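Local coordinates for universal stress protein MJ0577 (Methanocaldococcus jannaschii, PDB 1MJH), which binds ATP and one manganese ion per subunit and works as a homodimer of the universal stress protein A family, at residues B[3-8]-B[121-126]; B[10-15]-B[36-41]; B[43-48]-B[106-111]. All coordinates share one frame; numbering follows the deposited sequence.

Contact 1: residues B[3-8]-B[121-126]; sequences VMYKKI and VDIIIM. With ATP (adenosine-5'-triphosphate), chain F.
Asp122 meets the backbone of Met4 to Lys7 in a polar join near the N-terminal ends of the neighbouring parallel strands 7-11 and 123-127. Its carboxylate oxygen OD2 accepts from Lys7 N at 2.9 Å, on the anti lone pair, and more weakly from Lys6 N. Asp122 CG stands anti to its own carbonyl carbon (chi1 -62°), which carries OD2 across to these amides. In return Asp122 N donates to Lys7 O at 2.9 Å, giving the two residues a reciprocal grip. A water accepts from Met4 N and donates to Asp122 OD1 at 3.0 Å. Further along, aliphatic side chains take over: Ile8 CG1 lies alongside Ile123 CG2 at 3.8 Å, while Ile8 CG2 touches Ile125 CD1 at 3.9 Å. Tyr5 CD1 approaches Ile123 CG2 obliquely at 4.1 Å; its ring packs edge-to-face on Phe28, and its OH bonds to His24 ND1 of the second subunit. Lys7 NZ turns off to Glu119 O. At the far end of 121-126, Met126 belongs to the nucleotide pocket, its CB 3.4 Å from ATP O2'. An aspartate bonded to amides where a strand begins, followed by aliphatic packing, lies here at the start of a parallel, Rossmann-like alpha/beta sheet.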
loop_
_atom_site.group_PDB
_atom_site.type_symbol
_atom_site.label_atom_id
_atom_site.label_comp_id
_atom_site.label_asym_id
_atom_site.label_seq_id
_atom_site.Cartn_x
_atom_site.Cartn_y
_atom_site.Cartn_z
ATOM N N VAL B 3 -5.533 -11.553 9.695
ATOM C CA VAL B 3 -5.364 -10.069 9.484
ATOM C C VAL B 3 -6.532 -9.293 10.055
ATOM O O VAL B 3 -7.697 -9.500 9.699
ATOM C CB VAL B 3 -5.204 -9.738 7.986
ATOM C CG1 VAL B 3 -5.100 -8.238 7.762
ATOM C CG2 VAL B 3 -4.019 -10.470 7.362
ATOM N N MET B 4 -6.240 -8.251 10.837
ATOM C CA MET B 4 -7.260 -7.353 11.357
ATOM C C MET B 4 -6.601 -5.973 11.415
ATOM O O MET B 4 -5.435 -5.948 11.802
ATOM C CB MET B 4 -7.700 -7.771 12.779
ATOM C CG MET B 4 -8.834 -6.869 13.273
ATOM S SD MET B 4 -9.735 -7.562 14.671
ATOM C CE MET B 4 -8.436 -7.568 15.904
ATOM N N TYR B 5 -7.240 -4.911 10.961
ATOM C CA TYR B 5 -6.564 -3.620 10.976
ATOM C C TYR B 5 -7.009 -2.868 12.227
ATOM O O TYR B 5 -7.975 -2.107 12.197
ATOM C CB TYR B 5 -6.927 -2.836 9.710
ATOM C CG TYR B 5 -6.559 -3.575 8.430
ATOM C CD1 TYR B 5 -5.269 -3.936 8.098
ATOM C CD2 TYR B 5 -7.611 -3.935 7.588
ATOM C CE1 TYR B 5 -5.007 -4.638 6.927
ATOM C CE2 TYR B 5 -7.359 -4.627 6.413
ATOM C CZ TYR B 5 -6.059 -4.963 6.101
ATOM O OH TYR B 5 -5.802 -5.658 4.942
ATOM N N LYS B 6 -6.484 -3.260 13.384
ATOM C CA LYS B 6 -6.844 -2.603 14.637
ATOM C C LYS B 6 -5.973 -1.396 14.912
ATOM O O LYS B 6 -6.505 -0.429 15.448
ATOM C CB LYS B 6 -6.661 -3.648 15.777
ATOM C CG LYS B 6 -7.099 -3.075 17.119
ATOM C CD LYS B 6 -7.356 -4.142 18.174
ATOM C CE LYS B 6 -8.038 -3.527 19.389
ATOM N NZ LYS B 6 -8.857 -4.525 20.136
ATOM N N LYS B 7 -4.686 -1.444 14.553
ATOM C CA LYS B 7 -3.780 -0.343 14.847
ATOM C C LYS B 7 -3.075 0.119 13.585
ATOM O O LYS B 7 -2.503 -0.684 12.819
ATOM C CB LYS B 7 -2.754 -0.812 15.905
ATOM C CG LYS B 7 -1.898 0.341 16.425
ATOM C CD LYS B 7 -0.802 -0.217 17.348
ATOM C CE LYS B 7 -1.461 -0.834 18.589
ATOM N NZ LYS B 7 -0.424 -0.844 19.682
ATOM N N ILE B 8 -3.249 1.396 13.242
ATOM C CA ILE B 8 -2.671 1.979 12.022
ATOM C C ILE B 8 -1.545 2.961 12.333
ATOM O O ILE B 8 -1.678 3.803 13.257
ATOM C CB ILE B 8 -3.814 2.803 11.338
ATOM C CG1 ILE B 8 -4.932 1.882 10.919
ATOM C CG2 ILE B 8 -3.290 3.594 10.137
ATOM C CD1 ILE B 8 -6.282 2.603 10.702
ATOM N N VAL B 121 2.002 -2.157 14.780
ATOM C CA VAL B 121 0.847 -1.794 13.941
ATOM C C VAL B 121 0.483 -2.886 12.956
ATOM O O VAL B 121 1.359 -3.666 12.606
ATOM C CB VAL B 121 1.081 -0.434 13.245
ATOM C CG1 VAL B 121 1.560 0.615 14.245
ATOM C CG2 VAL B 121 2.060 -0.520 12.093
ATOM N N ASP B 122 -0.719 -2.875 12.433
ATOM C CA ASP B 122 -1.252 -3.770 11.414
ATOM C C ASP B 122 -1.073 -3.227 9.975
ATOM O O ASP B 122 -1.170 -4.031 9.043
ATOM C CB ASP B 122 -2.739 -3.979 11.696
ATOM C CG ASP B 122 -2.963 -4.637 13.070
ATOM O OD1 ASP B 122 -2.501 -5.798 13.203
ATOM O OD2 ASP B 122 -3.558 -4.050 14.006
ATOM N N ILE B 123 -0.781 -1.937 9.852
ATOM C CA ILE B 123 -0.696 -1.378 8.485
ATOM C C ILE B 123 -0.114 0.019 8.623
ATOM O O ILE B 123 -0.297 0.657 9.679
ATOM C CB ILE B 123 -2.086 -1.352 7.846
ATOM C CG1 ILE B 123 -1.980 -0.779 6.417
ATOM C CG2 ILE B 123 -3.110 -0.536 8.657
ATOM C CD1 ILE B 123 -3.301 -0.977 5.651
ATOM N N ILE B 124 0.609 0.467 7.621
ATOM C CA ILE B 124 1.079 1.837 7.536
ATOM C C ILE B 124 0.295 2.495 6.389
ATOM O O ILE B 124 0.273 1.889 5.312
ATOM C CB ILE B 124 2.573 1.881 7.156
ATOM C CG1 ILE B 124 3.362 1.052 8.248
ATOM C CG2 ILE B 124 3.009 3.325 7.259
ATOM C CD1 ILE B 124 4.831 1.040 7.945
ATOM N N ILE B 125 -0.356 3.625 6.620
ATOM C CA ILE B 125 -1.116 4.298 5.516
ATOM C C ILE B 125 -0.392 5.638 5.244
ATOM O O ILE B 125 -0.272 6.472 6.141
ATOM C CB ILE B 125 -2.562 4.512 5.962
ATOM C CG1 ILE B 125 -3.292 3.164 6.117
ATOM C CG2 ILE B 125 -3.285 5.331 4.857
ATOM C CD1 ILE B 125 -4.757 3.292 6.548
ATOM N N MET B 126 0.119 5.856 4.031
ATOM C CA MET B 126 0.984 7.048 3.789
ATOM C C MET B 126 0.775 7.550 2.371
ATOM O O MET B 126 0.266 6.791 1.538
ATOM C CB MET B 126 2.487 6.750 4.137
ATOM C CG MET B 126 3.131 5.717 3.148
ATOM S SD MET B 126 4.740 4.951 3.809
ATOM C CE MET B 126 5.627 6.508 4.029
HETATM P PG ATP F . 11.394 13.361 -1.254
HETATM O O1G ATP F . 12.030 12.064 -1.613
HETATM O O2G ATP F . 11.398 13.498 0.165
HETATM O O3G ATP F . 12.026 14.514 -1.914
HETATM P PB ATP F . 8.463 13.664 -1.431
HETATM O O1B ATP F . 7.683 14.083 -2.603
HETATM O O2B ATP F . 8.510 14.735 -0.430
HETATM O O3B ATP F . 9.898 13.203 -1.884
HETATM P PA ATP F . 7.951 11.522 0.578
HETATM O O1A ATP F . 8.500 10.230 0.246
HETATM O O2A ATP F . 8.636 12.309 1.545
HETATM O O3A ATP F . 7.784 12.353 -0.829
HETATM O "O5'" ATP F . 6.449 11.565 1.058
HETATM C "C5'" ATP F . 5.719 10.311 1.045
HETATM C "C4'" ATP F . 4.942 10.172 2.340
HETATM O "O4'" ATP F . 5.929 9.910 3.416
HETATM C "C3'" ATP F . 4.191 11.396 2.842
HETATM O "O3'" ATP F . 2.922 11.579 2.199
HETATM C "C2'" ATP F . 4.079 11.055 4.349
HETATM O "O2'" ATP F . 3.015 10.100 4.534
HETATM C "C1'" ATP F . 5.471 10.424 4.614
HETATM N N9 ATP F . 6.441 11.363 5.162
HETATM C C8 ATP F . 7.395 12.078 4.527
HETATM N N7 ATP F . 8.169 12.777 5.335
HETATM C C5 ATP F . 7.675 12.553 6.532
HETATM C C6 ATP F . 8.077 13.028 7.769
HETATM N N6 ATP F . 9.101 13.876 7.880
HETATM N N1 ATP F . 7.383 12.615 8.825
HETATM C C2 ATP F . 6.344 11.727 8.703
HETATM N N3 ATP F . 5.887 11.207 7.550
HETATM C C4 ATP F . 6.610 11.711 6.524
HETATM O O HOH W 1 -3.029 -7.816 10.979
#

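Contact 2: residues B[10-15]-B[36-41]; sequences YPTDFS and VILLHV. With ATP (adenosine-5'-triphosphate), chain F.
In the first beta-alpha-beta unit of the fold, strand 7-11, helix 16-27 and strand 35-43, Tyr10 and Pro11 pair with Leu38 and Leu39 as parallel neighbours at the adenosine site. Tyr10 N donates to Ile37 O and Tyr10 O accepts from Leu39 N; Thr12 N then reaches Leu39 O at 2.8 Å. Tyr10 CD2 and Leu38 CD1 lie side by side, 3.5 Å apart. Past the strand end, Phe14 CE2 sits over the centre of the His40 ring, 3.3 Å above its plane, the planes at 35°. Thr12 OG1 accepts from Phe14 N in an ST turn. Asp13 CG sits between backbone N and carbonyl carbon (chi1 56°), so that OD1 accepts from Ser15 N, an Asx turn, and also from Ser15 OG at 2.7 Å, while OD2 lies 3.4 Å from ATP C8. An alanine here would probably leave Ser15 without this shared acceptor, free the turn and open a gap by the adenosine. ATP O2' donates to Pro11 O at 2.7 Å, and adenine pairs with Val41: Val41 N to N1 at 3.0 Å, N6 to Val41 O at 2.9 Å. Backbone atoms thus hold the nucleoside toward the C-terminal ends of parallel strands, as in Rossmann-like nucleotide sites.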
loop_
_atom_site.group_PDB
_atom_site.type_symbol
_atom_site.label_atom_id
_atom_site.label_comp_id
_atom_site.label_asym_id
_atom_site.label_seq_id
_atom_site.Cartn_x
_atom_site.Cartn_y
_atom_site.Cartn_z
ATOM N N TYR B 10 0.126 6.272 10.848
ATOM C CA TYR B 10 -0.131 7.274 9.837
ATOM C C TYR B 10 0.945 8.340 9.993
ATOM O O TYR B 10 0.897 9.182 10.915
ATOM C CB TYR B 10 -1.532 7.925 10.011
ATOM C CG TYR B 10 -1.733 9.176 9.202
ATOM C CD1 TYR B 10 -1.437 9.181 7.831
ATOM C CD2 TYR B 10 -2.213 10.350 9.773
ATOM C CE1 TYR B 10 -1.625 10.321 7.071
ATOM C CE2 TYR B 10 -2.398 11.494 9.010
ATOM C CZ TYR B 10 -2.100 11.469 7.679
ATOM O OH TYR B 10 -2.261 12.604 6.884
ATOM N N PRO B 11 2.011 8.223 9.230
ATOM C CA PRO B 11 3.105 9.183 9.269
ATOM C C PRO B 11 2.764 10.337 8.320
ATOM O O PRO B 11 2.423 10.102 7.166
ATOM C CB PRO B 11 4.287 8.391 8.721
ATOM C CG PRO B 11 3.713 7.329 7.817
ATOM C CD PRO B 11 2.275 7.150 8.230
ATOM N N THR B 12 2.816 11.556 8.853
ATOM C CA THR B 12 2.475 12.699 8.005
ATOM C C THR B 12 3.562 13.751 8.005
ATOM O O THR B 12 4.194 13.986 9.046
ATOM C CB THR B 12 1.140 13.343 8.501
ATOM O OG1 THR B 12 0.935 14.487 7.663
ATOM C CG2 THR B 12 1.222 13.833 9.935
ATOM N N ASP B 13 3.819 14.358 6.852
ATOM C CA ASP B 13 4.719 15.482 6.709
ATOM C C ASP B 13 3.915 16.752 6.438
ATOM O O ASP B 13 4.483 17.778 6.058
ATOM C CB ASP B 13 5.692 15.217 5.520
ATOM C CG ASP B 13 4.933 14.932 4.234
ATOM O OD1 ASP B 13 3.674 14.924 4.267
ATOM O OD2 ASP B 13 5.563 14.652 3.180
ATOM N N PHE B 14 2.614 16.695 6.683
ATOM C CA PHE B 14 1.691 17.829 6.482
ATOM C C PHE B 14 1.600 18.250 5.031
ATOM O O PHE B 14 1.116 19.379 4.739
ATOM C CB PHE B 14 1.965 19.037 7.405
ATOM C CG PHE B 14 2.301 18.580 8.814
ATOM C CD1 PHE B 14 1.390 17.847 9.541
ATOM C CD2 PHE B 14 3.545 18.835 9.361
ATOM C CE1 PHE B 14 1.659 17.376 10.823
ATOM C CE2 PHE B 14 3.856 18.370 10.636
ATOM C CZ PHE B 14 2.896 17.655 11.341
ATOM N N SER B 15 1.910 17.342 4.102
ATOM C CA SER B 15 1.837 17.690 2.671
ATOM C C SER B 15 0.442 17.460 2.103
ATOM O O SER B 15 -0.405 16.845 2.742
ATOM C CB SER B 15 2.805 16.826 1.856
ATOM O OG SER B 15 2.411 15.445 1.970
ATOM N N VAL B 36 -4.967 4.903 16.074
ATOM C CA VAL B 36 -4.015 5.459 15.103
ATOM C C VAL B 36 -2.772 5.928 15.824
ATOM O O VAL B 36 -2.841 6.708 16.808
ATOM C CB VAL B 36 -4.603 6.620 14.267
ATOM C CG1 VAL B 36 -3.526 7.208 13.346
ATOM C CG2 VAL B 36 -5.770 6.092 13.464
ATOM N N ILE B 37 -1.579 5.564 15.350
ATOM C CA ILE B 37 -0.321 6.125 15.749
ATOM C C ILE B 37 -0.032 7.304 14.799
ATOM O O ILE B 37 0.158 7.023 13.624
ATOM C CB ILE B 37 0.868 5.143 15.713
ATOM C CG1 ILE B 37 0.554 3.847 16.427
ATOM C CG2 ILE B 37 2.116 5.816 16.307
ATOM C CD1 ILE B 37 -0.071 3.957 17.820
ATOM N N LEU B 38 -0.152 8.547 15.313
ATOM C CA LEU B 38 0.031 9.685 14.392
ATOM C C LEU B 38 1.417 10.215 14.544
ATOM O O LEU B 38 1.850 10.600 15.661
ATOM C CB LEU B 38 -1.056 10.731 14.806
ATOM C CG LEU B 38 -0.817 12.112 14.180
ATOM C CD1 LEU B 38 -1.158 12.049 12.669
ATOM C CD2 LEU B 38 -1.769 13.152 14.797
ATOM N N LEU B 39 2.197 10.115 13.470
ATOM C CA LEU B 39 3.626 10.397 13.585
ATOM C C LEU B 39 4.164 11.471 12.674
ATOM O O LEU B 39 3.884 11.401 11.489
ATOM C CB LEU B 39 4.341 9.040 13.262
ATOM C CG LEU B 39 5.851 9.160 13.136
ATOM C CD1 LEU B 39 6.527 9.567 14.456
ATOM C CD2 LEU B 39 6.416 7.775 12.726
ATOM N N HIS B 40 4.912 12.448 13.198
ATOM C CA HIS B 40 5.664 13.381 12.384
ATOM C C HIS B 40 7.142 13.328 12.761
ATOM O O HIS B 40 7.442 13.272 13.980
ATOM C CB HIS B 40 5.126 14.844 12.504
ATOM C CG HIS B 40 5.958 15.762 11.658
ATOM N ND1 HIS B 40 6.816 16.739 12.078
ATOM C CD2 HIS B 40 6.054 15.837 10.335
ATOM C CE1 HIS B 40 7.377 17.352 11.033
ATOM N NE2 HIS B 40 6.918 16.800 9.912
ATOM N N VAL B 41 7.981 13.231 11.735
ATOM C CA VAL B 41 9.427 13.196 11.971
ATOM C C VAL B 41 10.009 14.526 11.541
ATOM O O VAL B 41 10.024 14.929 10.372
ATOM C CB VAL B 41 10.174 12.093 11.185
ATOM C CG1 VAL B 41 11.677 12.051 11.477
ATOM C CG2 VAL B 41 9.561 10.762 11.566
HETATM P PG ATP F . 11.394 13.361 -1.254
HETATM O O1G ATP F . 12.030 12.064 -1.613
HETATM O O2G ATP F . 11.398 13.498 0.165
HETATM O O3G ATP F . 12.026 14.514 -1.914
HETATM P PB ATP F . 8.463 13.664 -1.431
HETATM O O1B ATP F . 7.683 14.083 -2.603
HETATM O O2B ATP F . 8.510 14.735 -0.430
HETATM O O3B ATP F . 9.898 13.203 -1.884
HETATM P PA ATP F . 7.951 11.522 0.578
HETATM O O1A ATP F . 8.500 10.230 0.246
HETATM O O2A ATP F . 8.636 12.309 1.545
HETATM O O3A ATP F . 7.784 12.353 -0.829
HETATM O "O5'" ATP F . 6.449 11.565 1.058
HETATM C "C5'" ATP F . 5.719 10.311 1.045
HETATM C "C4'" ATP F . 4.942 10.172 2.340
HETATM O "O4'" ATP F . 5.929 9.910 3.416
HETATM C "C3'" ATP F . 4.191 11.396 2.842
HETATM O "O3'" ATP F . 2.922 11.579 2.199
HETATM C "C2'" ATP F . 4.079 11.055 4.349
HETATM O "O2'" ATP F . 3.015 10.100 4.534
HETATM C "C1'" ATP F . 5.471 10.424 4.614
HETATM N N9 ATP F . 6.441 11.363 5.162
HETATM C C8 ATP F . 7.395 12.078 4.527
HETATM N N7 ATP F . 8.169 12.777 5.335
HETATM C C5 ATP F . 7.675 12.553 6.532
HETATM C C6 ATP F . 8.077 13.028 7.769
HETATM N N6 ATP F . 9.101 13.876 7.880
HETATM N N1 ATP F . 7.383 12.615 8.825
HETATM C C2 ATP F . 6.344 11.727 8.703
HETATM N N3 ATP F . 5.887 11.207 7.550
HETATM C C4 ATP F . 6.610 11.711 6.524
#

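Contact 3: residues B[43-48]-B[106-111]; sequences DEREIK and GIPHEE. With ATP (adenosine-5'-triphosphate), chain F.
Glu44 CG takes the position between its backbone N and carbonyl carbon (chi1 67°), and the extended chain beyond it runs past Gly106 to Ile107, where Glu44 OE2 comes 3.8 Å from Ile107 CG1. Asp43 CG lies opposite its backbone N (chi1 -168°), which rests the carboxylate against the proline ring of the facing segment, Asp43 CG to Pro108 CD at 3.8 Å, the side chains crossing at about a right angle. Arg45 folds back to the same carboxylate: its NH2 forms a salt bridge with Asp43 OD2 at 3.1 Å, on the syn side and somewhat out of the carboxylate plane, while NE makes a weak, longer bond to OD1. OD1 also accepts from Arg45 N at 2.8 Å, the N-cap bond that opens helix 44-47. Paired in this way, the guanidinium is placed with one face over Ile107, whose CG2 lies 4.2 Å from the plane, over its centre. The backbones join through Glu44 N, which donates to Gly106 O at 2.9 Å from above the carbonyl plane, and through a CA-H...O contact from Asp43 CA to the same oxygen. Gly106 has no side chain, and a CB at its backbone angles would clash with Glu111 OE2 and with the preceding carbonyl oxygen. Pro108 CG, in the first turn of helix 108-118, touches ATP N6 at 3.5 Å. Two parallel strands, 35-43 and 98-106, thus end together and pass into helices, the first capped by Asp43, at the C-terminal side of the sheet, the usual place of the ligand site in a parallel alpha/beta fold.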
loop_
_atom_site.group_PDB
_atom_site.type_symbol
_atom_site.label_atom_id
_atom_site.label_comp_id
_atom_site.label_asym_id
_atom_site.label_seq_id
_atom_site.Cartn_x
_atom_site.Cartn_y
_atom_site.Cartn_z
ATOM N N ASP B 43 13.130 16.108 10.266
ATOM C CA ASP B 43 14.326 15.585 9.633
ATOM C C ASP B 43 15.579 16.177 10.288
ATOM O O ASP B 43 15.758 17.397 10.207
ATOM C CB ASP B 43 14.289 15.904 8.137
ATOM C CG ASP B 43 15.357 15.151 7.364
ATOM O OD1 ASP B 43 16.393 14.807 7.974
ATOM O OD2 ASP B 43 15.153 14.894 6.166
ATOM N N GLU B 44 16.408 15.343 10.884
ATOM C CA GLU B 44 17.656 15.816 11.480
ATOM C C GLU B 44 18.704 16.241 10.453
ATOM O O GLU B 44 19.613 16.998 10.811
ATOM C CB GLU B 44 18.318 14.697 12.305
ATOM C CG GLU B 44 18.790 13.574 11.381
ATOM C CD GLU B 44 19.494 12.448 12.102
ATOM O OE1 GLU B 44 18.965 11.985 13.137
ATOM O OE2 GLU B 44 20.559 12.041 11.604
ATOM N N ARG B 45 18.691 15.674 9.253
ATOM C CA ARG B 45 19.668 15.995 8.217
ATOM C C ARG B 45 19.510 17.442 7.767
ATOM O O ARG B 45 20.483 18.153 7.541
ATOM C CB ARG B 45 19.545 15.042 7.029
ATOM C CG ARG B 45 19.714 13.575 7.410
ATOM C CD ARG B 45 19.399 12.665 6.227
ATOM N NE ARG B 45 17.986 12.744 5.874
ATOM C CZ ARG B 45 17.379 12.084 4.900
ATOM N NH1 ARG B 45 18.056 11.250 4.124
ATOM N NH2 ARG B 45 16.077 12.270 4.710
ATOM N N GLU B 46 18.268 17.894 7.674
ATOM C CA GLU B 46 17.957 19.272 7.330
ATOM C C GLU B 46 18.428 20.223 8.415
ATOM O O GLU B 46 19.196 21.141 8.119
ATOM C CB GLU B 46 16.461 19.451 7.058
ATOM C CG GLU B 46 16.006 18.686 5.820
ATOM C CD GLU B 46 16.787 19.086 4.583
ATOM O OE1 GLU B 46 16.975 20.304 4.366
ATOM O OE2 GLU B 46 17.222 18.187 3.832
ATOM N N ILE B 47 18.119 19.934 9.677
ATOM C CA ILE B 47 18.598 20.773 10.782
ATOM C C ILE B 47 20.077 21.093 10.601
ATOM O O ILE B 47 20.475 22.259 10.652
ATOM C CB ILE B 47 18.308 20.127 12.146
ATOM C CG1 ILE B 47 16.801 19.896 12.303
ATOM C CG2 ILE B 47 18.847 21.012 13.264
ATOM C CD1 ILE B 47 16.385 19.218 13.588
ATOM N N LYS B 48 20.909 20.105 10.310
ATOM C CA LYS B 48 22.313 20.283 9.987
ATOM C C LYS B 48 22.521 21.181 8.772
ATOM O O LYS B 48 22.831 22.374 8.993
ATOM C CB LYS B 48 22.954 18.906 9.751
ATOM C CG LYS B 48 22.709 17.956 10.921
ATOM C CD LYS B 48 23.864 16.976 11.069
ATOM C CE LYS B 48 23.788 16.226 12.390
ATOM N NZ LYS B 48 25.126 15.687 12.774
ATOM N N GLY B 106 14.711 13.002 13.696
ATOM C CA GLY B 106 15.481 11.855 13.214
ATOM C C GLY B 106 15.374 11.737 11.678
ATOM O O GLY B 106 15.138 12.746 11.038
ATOM N N ILE B 107 15.776 10.609 11.163
ATOM C CA ILE B 107 15.685 10.382 9.704
ATOM C C ILE B 107 14.269 9.853 9.458
ATOM O O ILE B 107 13.927 8.784 9.944
ATOM C CB ILE B 107 16.767 9.356 9.334
ATOM C CG1 ILE B 107 18.188 9.837 9.698
ATOM C CG2 ILE B 107 16.706 9.134 7.822
ATOM C CD1 ILE B 107 19.269 8.812 9.397
ATOM N N PRO B 108 13.425 10.513 8.647
ATOM C CA PRO B 108 12.037 10.094 8.513
ATOM C C PRO B 108 11.845 8.641 8.158
ATOM O O PRO B 108 11.074 7.934 8.847
ATOM C CB PRO B 108 11.505 11.019 7.399
ATOM C CG PRO B 108 12.267 12.305 7.761
ATOM C CD PRO B 108 13.701 11.821 8.007
ATOM N N HIS B 109 12.479 8.099 7.106
ATOM C CA HIS B 109 12.139 6.717 6.752
ATOM C C HIS B 109 12.556 5.713 7.828
ATOM O O HIS B 109 11.822 4.777 8.118
ATOM C CB HIS B 109 12.701 6.303 5.385
ATOM C CG HIS B 109 14.184 6.015 5.348
ATOM N ND1 HIS B 109 15.114 6.976 5.021
ATOM C CD2 HIS B 109 14.874 4.871 5.576
ATOM C CE1 HIS B 109 16.343 6.452 5.047
ATOM N NE2 HIS B 109 16.202 5.211 5.385
ATOM N N GLU B 110 13.658 6.021 8.508
ATOM C CA GLU B 110 14.105 5.113 9.592
ATOM C C GLU B 110 13.196 5.123 10.783
ATOM O O GLU B 110 12.891 4.074 11.338
ATOM C CB GLU B 110 15.549 5.491 9.989
ATOM C CG GLU B 110 16.546 5.293 8.865
ATOM C CD GLU B 110 18.012 5.358 9.242
ATOM O OE1 GLU B 110 18.359 5.812 10.347
ATOM O OE2 GLU B 110 18.874 4.957 8.428
ATOM N N GLU B 111 12.687 6.315 11.184
ATOM C CA GLU B 111 11.786 6.373 12.306
ATOM C C GLU B 111 10.444 5.756 12.011
ATOM O O GLU B 111 9.800 5.164 12.896
ATOM C CB GLU B 111 11.592 7.838 12.792
ATOM C CG GLU B 111 12.894 8.445 13.317
ATOM C CD GLU B 111 13.206 7.889 14.702
ATOM O OE1 GLU B 111 12.349 7.343 15.403
ATOM O OE2 GLU B 111 14.401 8.039 15.035
HETATM P PG ATP F . 11.394 13.361 -1.254
HETATM O O1G ATP F . 12.030 12.064 -1.613
HETATM O O2G ATP F . 11.398 13.498 0.165
HETATM O O3G ATP F . 12.026 14.514 -1.914
HETATM P PB ATP F . 8.463 13.664 -1.431
HETATM O O1B ATP F . 7.683 14.083 -2.603
HETATM O O2B ATP F . 8.510 14.735 -0.430
HETATM O O3B ATP F . 9.898 13.203 -1.884
HETATM P PA ATP F . 7.951 11.522 0.578
HETATM O O1A ATP F . 8.500 10.230 0.246
HETATM O O2A ATP F . 8.636 12.309 1.545
HETATM O O3A ATP F . 7.784 12.353 -0.829
HETATM O "O5'" ATP F . 6.449 11.565 1.058
HETATM C "C5'" ATP F . 5.719 10.311 1.045
HETATM C "C4'" ATP F . 4.942 10.172 2.340
HETATM O "O4'" ATP F . 5.929 9.910 3.416
HETATM C "C3'" ATP F . 4.191 11.396 2.842
HETATM O "O3'" ATP F . 2.922 11.579 2.199
HETATM C "C2'" ATP F . 4.079 11.055 4.349
HETATM O "O2'" ATP F . 3.015 10.100 4.534
HETATM C "C1'" ATP F . 5.471 10.424 4.614
HETATM N N9 ATP F . 6.441 11.363 5.162
HETATM C C8 ATP F . 7.395 12.078 4.527
HETATM N N7 ATP F . 8.169 12.777 5.335
HETATM C C5 ATP F . 7.675 12.553 6.532
HETATM C C6 ATP F . 8.077 13.028 7.769
HETATM N N6 ATP F . 9.101 13.876 7.880
HETATM N N1 ATP F . 7.383 12.615 8.825
HETATM C C2 ATP F . 6.344 11.727 8.703
HETATM N N3 ATP F . 5.887 11.207 7.550
HETATM C C4 ATP F . 6.610 11.711 6.524
#

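Overall arrangement
Contact 2 lies near the chain's centre and is buried, whereas contacts 1 and 3 lie on opposite sides of that centre and are only partly buried. Contacts 1 and 2 share strand 7-11: Ile8 O lies 2.7 Å from Ile37 N, a probable hydrogen bond that carries the sheet from one to the other. Contact 3 joins the far end of strand 35-43 to strand 98-106 and meets contact 2 through Val41, whose CG1 packs on Gly106 O and Pro108 CA. Chemistry follows place: a carboxylate holds backbone amides in contact 1; ladder bonds, an aromatic pair and adenosine bonds make contact 2; one backbone bond and packing against a guanidinium held by its own segment make contact 3. All three touch ATP.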